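Local coordinates for protein beta-galactosidase (Geobacillus stearothermophilus, PDB 4OIF) that probably hydrolyses terminal, non-reducing beta-D-galactose residues of beta-D-galactosides, as a zinc-binding homotrimeric enzyme of glycoside hydrolase family 42, at residues Leu58-Glu62 with Trp96-Tyr101; His261-Pro265 with Arg437-Thr441; Met301-Phe305 with Leu442-Arg447. All coordinates share one frame; numbering follows the deposited sequence.

Contact 1 (Leu58-Glu62 with Trp96-Tyr101); sequences LEPEE and WLSQKY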
# COMPACT_ATOMS: atom_id res chain seq x y z
N LEU A 58 35.57 -12.22 15.83
CA LEU A 58 36.77 -12.92 15.41
C LEU A 58 37.84 -11.93 14.93
O LEU A 58 39.03 -12.13 15.14
CB LEU A 58 36.45 -13.90 14.29
CG LEU A 58 35.60 -15.09 14.73
CD1 LEU A 58 35.11 -15.88 13.53
CD2 LEU A 58 36.45 -15.96 15.63
N GLU A 59 37.40 -10.85 14.29
CA GLU A 59 38.32 -9.85 13.79
C GLU A 59 37.75 -8.47 14.12
O GLU A 59 37.18 -7.80 13.27
CB GLU A 59 38.54 -10.03 12.28
CG GLU A 59 39.69 -9.22 11.68
CD GLU A 59 39.90 -9.49 10.19
OE1 GLU A 59 39.07 -10.21 9.59
OE2 GLU A 59 40.88 -8.97 9.62
N PRO A 60 37.88 -8.07 15.39
CA PRO A 60 37.28 -6.83 15.89
C PRO A 60 37.76 -5.61 15.10
O PRO A 60 36.98 -4.70 14.82
CB PRO A 60 37.75 -6.79 17.35
CG PRO A 60 38.86 -7.73 17.43
CD PRO A 60 38.56 -8.80 16.46
N GLU A 61 39.04 -5.60 14.75
CA GLU A 61 39.56 -4.64 13.79
C GLU A 61 40.34 -5.39 12.73
O GLU A 61 40.69 -6.55 12.95
CB GLU A 61 40.43 -3.60 14.50
CG GLU A 61 39.64 -2.77 15.49
CD GLU A 61 40.50 -2.12 16.54
OE1 GLU A 61 41.74 -2.33 16.49
OE2 GLU A 61 39.93 -1.41 17.40
N GLU A 62 40.60 -4.76 11.59
CA GLU A 62 41.26 -5.45 10.48
C GLU A 62 42.64 -6.01 10.88
O GLU A 62 43.46 -5.32 11.48
CB GLU A 62 41.39 -4.52 9.28
CG GLU A 62 41.65 -5.24 7.95
CD GLU A 62 41.59 -4.31 6.76
OE1 GLU A 62 41.40 -3.09 6.97
OE2 GLU A 62 41.73 -4.78 5.61
N TRP A 96 33.83 -1.93 10.26
CA TRP A 96 35.11 -1.41 9.76
C TRP A 96 35.26 -1.74 8.29
O TRP A 96 35.75 -0.93 7.50
CB TRP A 96 36.34 -1.91 10.57
CG TRP A 96 36.54 -3.40 10.74
CD1 TRP A 96 36.25 -4.14 11.85
CD2 TRP A 96 37.11 -4.32 9.79
NE1 TRP A 96 36.58 -5.45 11.65
CE2 TRP A 96 37.11 -5.59 10.40
CE3 TRP A 96 37.61 -4.19 8.49
CZ2 TRP A 96 37.58 -6.73 9.74
CZ3 TRP A 96 38.08 -5.32 7.85
CH2 TRP A 96 38.06 -6.57 8.47
N LEU A 97 34.80 -2.93 7.93
CA LEU A 97 34.95 -3.42 6.57
C LEU A 97 34.12 -2.61 5.58
O LEU A 97 34.63 -2.19 4.55
CB LEU A 97 34.56 -4.90 6.50
CG LEU A 97 35.28 -5.71 5.42
CD1 LEU A 97 35.34 -7.19 5.82
CD2 LEU A 97 34.64 -5.54 4.04
N SER A 98 32.85 -2.39 5.89
CA SER A 98 32.03 -1.51 5.07
C SER A 98 32.69 -0.14 4.98
O SER A 98 32.71 0.48 3.91
CB SER A 98 30.61 -1.38 5.64
OG SER A 98 29.95 -2.64 5.72
N GLN A 99 33.24 0.34 6.09
CA GLN A 99 33.74 1.71 6.11
C GLN A 99 34.97 1.90 5.22
O GLN A 99 35.07 2.88 4.49
CB GLN A 99 34.06 2.15 7.53
CG GLN A 99 34.36 3.64 7.66
CD GLN A 99 34.68 4.05 9.10
OE1 GLN A 99 35.47 3.39 9.79
NE2 GLN A 99 34.07 5.13 9.55
N LYS A 100 35.89 0.95 5.29
CA LYS A 100 37.14 1.03 4.54
C LYS A 100 36.99 0.58 3.09
O LYS A 100 37.72 1.03 2.20
CB LYS A 100 38.21 0.19 5.24
CG LYS A 100 39.57 0.25 4.59
CD LYS A 100 40.61 -0.43 5.45
CE LYS A 100 42.01 -0.24 4.87
NZ LYS A 100 43.06 -0.69 5.81
N TYR A 101 36.06 -0.33 2.85
CA TYR A 101 35.90 -0.89 1.52
C TYR A 101 34.46 -0.79 1.08
O TYR A 101 33.75 -1.80 1.02
CB TYR A 101 36.35 -2.35 1.47
CG TYR A 101 37.72 -2.62 2.04
CD1 TYR A 101 38.87 -2.26 1.35
CD2 TYR A 101 37.87 -3.25 3.27
CE1 TYR A 101 40.12 -2.52 1.87
CE2 TYR A 101 39.12 -3.52 3.79
CZ TYR A 101 40.24 -3.15 3.09
OH TYR A 101 41.48 -3.42 3.61
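The indole nitrogen of Trp96 meets the backbone of the 58-62 loop: NE1 donates to Glu59 O over 2.9 Å, the oxygen lying close to the ring plane and the N-H...O angle being 149°. Trp96 has its CG between its own backbone N and carbonyl carbon (chi1 55°), which turns one face of the indole to the backbone of Glu61 and Glu62. Glu62 CB sits 3.9 Å from the centroid of the six-membered ring and Glu61 CA lies over the five-membered one, two CH-pi contacts on one face, while Leu97 CB backs the other. The Glu59 carboxylate group approaches the benzo edge, its CD 3.6 Å from Trp96 CZ2; its oxygens bond elsewhere, to Gly63 N and Trp55 NE1. In the TIM barrel the two segments belong to connections that follow the neighbouring parallel strands 47-50 and 83-87. Gln205 of a neighbouring subunit packs on Trp96 there, so the junction also borders the trimer interface. Beyond the indole, the extended Glu62 chain reaches Lys100, whose NZ makes a salt bridge with OE1 at 3.1 Å, arriving from above the carboxylate plane. Glu62 OE2 points to Tyr101 OH, at a separation too short to be trusted in detail.

Contact 2 (His261-Pro265 with Arg437-Thr441); sequences HDLIP and RYPQT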
# COMPACT_ATOMS: atom_id res chain seq x y z
N HIS A 261 4.46 -16.98 4.46
CA HIS A 261 3.02 -17.25 4.49
C HIS A 261 2.66 -18.67 4.04
O HIS A 261 2.23 -19.50 4.85
CB HIS A 261 2.25 -16.20 3.66
CG HIS A 261 0.77 -16.44 3.58
ND1 HIS A 261 0.05 -17.00 4.61
CD2 HIS A 261 -0.12 -16.19 2.59
CE1 HIS A 261 -1.22 -17.09 4.26
NE2 HIS A 261 -1.35 -16.61 3.04
N ASP A 262 2.83 -18.95 2.75
CA ASP A 262 2.36 -20.23 2.22
C ASP A 262 3.48 -21.24 2.19
O ASP A 262 3.30 -22.34 1.67
CB ASP A 262 1.77 -20.05 0.82
CG ASP A 262 0.29 -19.69 0.86
OD1 ASP A 262 -0.42 -20.25 1.73
OD2 ASP A 262 -0.15 -18.86 0.04
N LEU A 263 4.62 -20.87 2.76
CA LEU A 263 5.75 -21.78 2.82
C LEU A 263 6.07 -22.32 1.44
O LEU A 263 6.14 -23.53 1.23
CB LEU A 263 5.46 -22.94 3.79
CG LEU A 263 5.64 -22.66 5.28
CD1 LEU A 263 5.46 -23.94 6.06
CD2 LEU A 263 7.00 -22.04 5.57
N ILE A 264 6.24 -21.42 0.48
CA ILE A 264 6.57 -21.82 -0.88
C ILE A 264 8.08 -21.89 -1.00
O ILE A 264 8.79 -21.40 -0.13
CB ILE A 264 5.97 -20.84 -1.90
CG1 ILE A 264 6.70 -19.50 -1.85
CG2 ILE A 264 4.47 -20.67 -1.64
CD1 ILE A 264 6.12 -18.46 -2.74
N PRO A 265 8.58 -22.53 -2.06
CA PRO A 265 10.04 -22.55 -2.16
C PRO A 265 10.60 -21.14 -2.21
O PRO A 265 9.94 -20.25 -2.78
CB PRO A 265 10.29 -23.30 -3.47
CG PRO A 265 9.09 -24.15 -3.65
CD PRO A 265 7.94 -23.44 -3.02
N ARG A 437 -0.51 -18.53 -8.57
CA ARG A 437 -0.34 -19.40 -7.40
C ARG A 437 0.25 -20.76 -7.73
O ARG A 437 -0.31 -21.80 -7.37
CB ARG A 437 -1.69 -19.55 -6.69
CG ARG A 437 -2.26 -18.22 -6.19
CD ARG A 437 -3.51 -18.38 -5.33
NE ARG A 437 -3.26 -19.16 -4.12
CZ ARG A 437 -2.71 -18.67 -3.01
NH1 ARG A 437 -2.35 -17.40 -2.95
NH2 ARG A 437 -2.52 -19.46 -1.97
N TYR A 438 1.39 -20.75 -8.40
CA TYR A 438 2.02 -21.95 -8.93
C TYR A 438 2.41 -22.97 -7.83
O TYR A 438 1.90 -24.11 -7.83
CB TYR A 438 3.24 -21.54 -9.80
CG TYR A 438 4.18 -22.66 -10.23
CD1 TYR A 438 3.71 -23.72 -11.01
CD2 TYR A 438 5.52 -22.64 -9.89
CE1 TYR A 438 4.55 -24.73 -11.41
CE2 TYR A 438 6.37 -23.65 -10.29
CZ TYR A 438 5.88 -24.69 -11.05
OH TYR A 438 6.71 -25.71 -11.46
N PRO A 439 3.26 -22.56 -6.86
CA PRO A 439 3.63 -23.52 -5.82
C PRO A 439 2.43 -24.03 -5.02
O PRO A 439 2.34 -25.24 -4.74
CB PRO A 439 4.59 -22.71 -4.93
CG PRO A 439 4.26 -21.30 -5.20
CD PRO A 439 3.91 -21.25 -6.64
N GLN A 440 1.52 -23.12 -4.68
CA GLN A 440 0.28 -23.50 -4.00
C GLN A 440 -0.48 -24.57 -4.78
O GLN A 440 -0.98 -25.54 -4.20
CB GLN A 440 -0.61 -22.27 -3.80
CG GLN A 440 -0.04 -21.22 -2.82
CD GLN A 440 0.76 -20.13 -3.52
OE1 GLN A 440 1.21 -20.29 -4.65
NE2 GLN A 440 0.93 -19.01 -2.83
N THR A 441 -0.57 -24.38 -6.10
CA THR A 441 -1.25 -25.32 -6.98
C THR A 441 -0.60 -26.70 -6.87
O THR A 441 -1.28 -27.74 -6.69
CB THR A 441 -1.21 -24.82 -8.46
OG1 THR A 441 -1.90 -23.56 -8.55
CG2 THR A 441 -1.88 -25.81 -9.40
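Asp262 OD2 takes two donors from the start of helix 438-451, and both reach it from the same face of the carboxylate. The charged one is Arg437 NH2, 3.2 Å from OD2 in a salt bridge; the arginine sits at the N-cap position and its chain bends at chi3 to bring the guanidinium round. The neutral one is Gln440 NE2, 3.1 Å from OD2 and almost straight, with an N-H...O angle of 176° and the oxygen in the plane of the amide. A bend at chi2 (93°) folds the glutamine chain toward Asp262, and NE2 ends up 3.3 Å above the plane of the Arg437 guanidinium, near its rim. The other carboxylate oxygen, OD1, is bound by Lys302 of helix 296-312, so this buried group, with a cation on each of its oxygens, is likely to stay ionised.

Apolar contacts lie beside this polar cluster. Ile264 CG2 rests on the Pro439 ring, 3.6 Å from CG, and Pro265 CD approaches Pro439 CB at 3.9 Å; Trp419 packs on Pro265 as well.

Within the helix itself, Thr441 holds the first turn twice, OG1 and N both donating to Arg437 O, at 2.6 Å for the hydroxyl.

The loop that presents Asp262 joins the antiparallel strands 252-259 and 264-265. It closes with a G1 beta bulge in which Leu263, in a left-handed backbone conformation, and Ile264 both face Asp259: a hairpin at the end of a TIM-barrel strand, set against the first turn of a trimerisation-domain helix.

Contact 3 (Met301-Phe305 with Leu442-Arg447); sequences MKVGF and LVQHYR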
# COMPACT_ATOMS: atom_id res chain seq x y z
N MET A 301 0.67 -30.13 6.05
CA MET A 301 0.78 -30.57 4.66
C MET A 301 1.75 -29.70 3.87
O MET A 301 2.61 -30.22 3.14
CB MET A 301 -0.59 -30.58 3.99
CG MET A 301 -0.57 -31.16 2.59
SD MET A 301 -2.22 -31.20 1.88
CE MET A 301 -2.59 -29.45 1.93
N LYS A 302 1.60 -28.38 3.99
CA LYS A 302 2.54 -27.46 3.31
C LYS A 302 4.00 -27.71 3.71
O LYS A 302 4.93 -27.73 2.86
CB LYS A 302 2.18 -26.00 3.60
CG LYS A 302 0.95 -25.49 2.88
CD LYS A 302 0.72 -24.04 3.23
CE LYS A 302 -0.71 -23.63 3.04
NZ LYS A 302 -0.97 -22.25 3.54
N VAL A 303 4.19 -27.93 5.01
CA VAL A 303 5.52 -28.19 5.54
C VAL A 303 6.08 -29.48 4.94
O VAL A 303 7.23 -29.54 4.50
CB VAL A 303 5.51 -28.30 7.08
CG1 VAL A 303 6.91 -28.60 7.60
CG2 VAL A 303 4.97 -27.01 7.68
N GLY A 304 5.23 -30.51 4.89
CA GLY A 304 5.62 -31.79 4.33
C GLY A 304 6.00 -31.66 2.87
O GLY A 304 6.93 -32.30 2.41
N PHE A 305 5.26 -30.82 2.14
CA PHE A 305 5.58 -30.55 0.75
C PHE A 305 6.99 -29.99 0.64
O PHE A 305 7.82 -30.52 -0.14
CB PHE A 305 4.58 -29.59 0.13
CG PHE A 305 4.86 -29.24 -1.31
CD1 PHE A 305 4.36 -30.04 -2.33
CD2 PHE A 305 5.60 -28.10 -1.65
CE1 PHE A 305 4.61 -29.72 -3.68
CE2 PHE A 305 5.85 -27.77 -2.97
CZ PHE A 305 5.35 -28.58 -4.00
N LEU A 442 0.73 -26.70 -6.96
CA LEU A 442 1.44 -27.96 -6.72
C LEU A 442 0.99 -28.60 -5.39
O LEU A 442 0.67 -29.80 -5.37
CB LEU A 442 2.94 -27.75 -6.71
CG LEU A 442 3.56 -27.90 -8.09
CD1 LEU A 442 3.03 -26.86 -9.05
CD2 LEU A 442 5.07 -27.79 -7.94
N VAL A 443 0.94 -27.81 -4.32
CA VAL A 443 0.47 -28.35 -3.04
C VAL A 443 -0.96 -28.93 -3.14
O VAL A 443 -1.28 -29.94 -2.50
CB VAL A 443 0.53 -27.27 -1.94
CG1 VAL A 443 0.01 -27.81 -0.63
CG2 VAL A 443 1.94 -26.79 -1.77
N GLN A 444 -1.80 -28.32 -3.97
CA GLN A 444 -3.13 -28.87 -4.22
C GLN A 444 -3.04 -30.26 -4.83
O GLN A 444 -3.86 -31.13 -4.53
CB GLN A 444 -3.96 -27.97 -5.15
CG GLN A 444 -4.39 -26.68 -4.52
CD GLN A 444 -4.52 -26.82 -3.02
OE1 GLN A 444 -5.42 -27.51 -2.53
NE2 GLN A 444 -3.61 -26.19 -2.28
N HIS A 445 -2.05 -30.47 -5.68
CA HIS A 445 -1.95 -31.80 -6.28
C HIS A 445 -1.29 -32.82 -5.34
O HIS A 445 -1.55 -34.02 -5.40
CB HIS A 445 -1.25 -31.70 -7.62
CG HIS A 445 -2.11 -31.04 -8.66
ND1 HIS A 445 -2.72 -31.75 -9.67
CD2 HIS A 445 -2.52 -29.76 -8.79
CE1 HIS A 445 -3.44 -30.91 -10.40
NE2 HIS A 445 -3.34 -29.70 -9.89
N TYR A 446 -0.47 -32.31 -4.43
CA TYR A 446 0.12 -33.11 -3.37
C TYR A 446 -0.94 -33.61 -2.39
O TYR A 446 -0.85 -34.73 -1.87
CB TYR A 446 1.16 -32.25 -2.66
CG TYR A 446 1.94 -32.84 -1.51
CD1 TYR A 446 3.01 -33.68 -1.73
CD2 TYR A 446 1.67 -32.45 -0.20
CE1 TYR A 446 3.77 -34.17 -0.68
CE2 TYR A 446 2.43 -32.93 0.87
CZ TYR A 446 3.48 -33.79 0.62
OH TYR A 446 4.25 -34.28 1.67
N ARG A 447 -1.95 -32.77 -2.14
CA ARG A 447 -2.92 -33.01 -1.07
C ARG A 447 -3.49 -34.45 -0.99
O ARG A 447 -3.45 -35.05 0.08
CB ARG A 447 -4.09 -32.01 -1.17
CG ARG A 447 -5.18 -32.27 -0.13
CD ARG A 447 -6.44 -31.49 -0.41
NE ARG A 447 -6.18 -30.05 -0.40
CZ ARG A 447 -6.06 -29.34 0.72
NH1 ARG A 447 -6.18 -29.93 1.90
NH2 ARG A 447 -5.81 -28.04 0.66
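Phe305 and Tyr446 form a T-shaped pair where two helices cross, helix 296-312 of the TIM barrel and helix 438-451 of the trimerisation domain. The short segments run at 104° to each other, their axes 10.2 Å apart. The tight part of the junction is aromatic and aliphatic. The edge of Phe305 is directed at the face of Tyr446, with centroids 5.5 Å apart and planes at 85°, and Phe305 CB also lies over that face. Val443 CG2 covers one face of the Phe305 ring at 3.9 Å from its centroid, and Leu442 CB touches CZ at the far end. Both aromatic chains leave their helices with CG anti to the backbone N, which carries each ring across the gap to the opposite helix. Gly304 makes room for the phenol: a beta carbon there would come close to Tyr446 OH, which hydrogen-bonds to Asp308. With an alanine in place of Tyr446, the Phe305 edge would probably lose the face it rests on and Asp308 would be left without its hydroxyl partner.

Toward the partly exposed side, where Lys302 and Arg447 lie, the packing passes to long chains. Lys302 only grazes Val443, its ammonium being engaged by Asp262 and Glu294. Buried Met301 lies between the aromatic core and Arg447: it slides past the edge of the Tyr446 ring, CG 3.8 Å from CD2, and SD comes to 3.5 Å from Arg447 CA. The bend of Met301 at chi3 (60°) lays its CE over one face of the Arg447 guanidinium. That guanidinium is fixed by salt bridges to Asp600 and Asp298, and its NH2 meets Gln444 OE1 at 3.3 Å, on a lone pair in the carbonyl plane.

From the N terminus, contact 1 closes first, bringing the loop after helix 55-58 onto helix 95-100 and enclosing helix 68-79 and strand 83-87. It stays within the TIM-barrel domain, far from the centre of the chain, with its nearest atoms about 28 Å from those of contact 2, and is complete before the others begin. Contacts 2 and 3 open later, at 261-265 and 301-305, and close on successive turns of one helix, 438-451. Their segments alternate along the chain, so the two long loops cross rather than nest. The two contacts touch, for example where Leu263 packs on Val303. Together they tie the hairpin after strand 252-259 and helix 296-312 to the trimerisation domain.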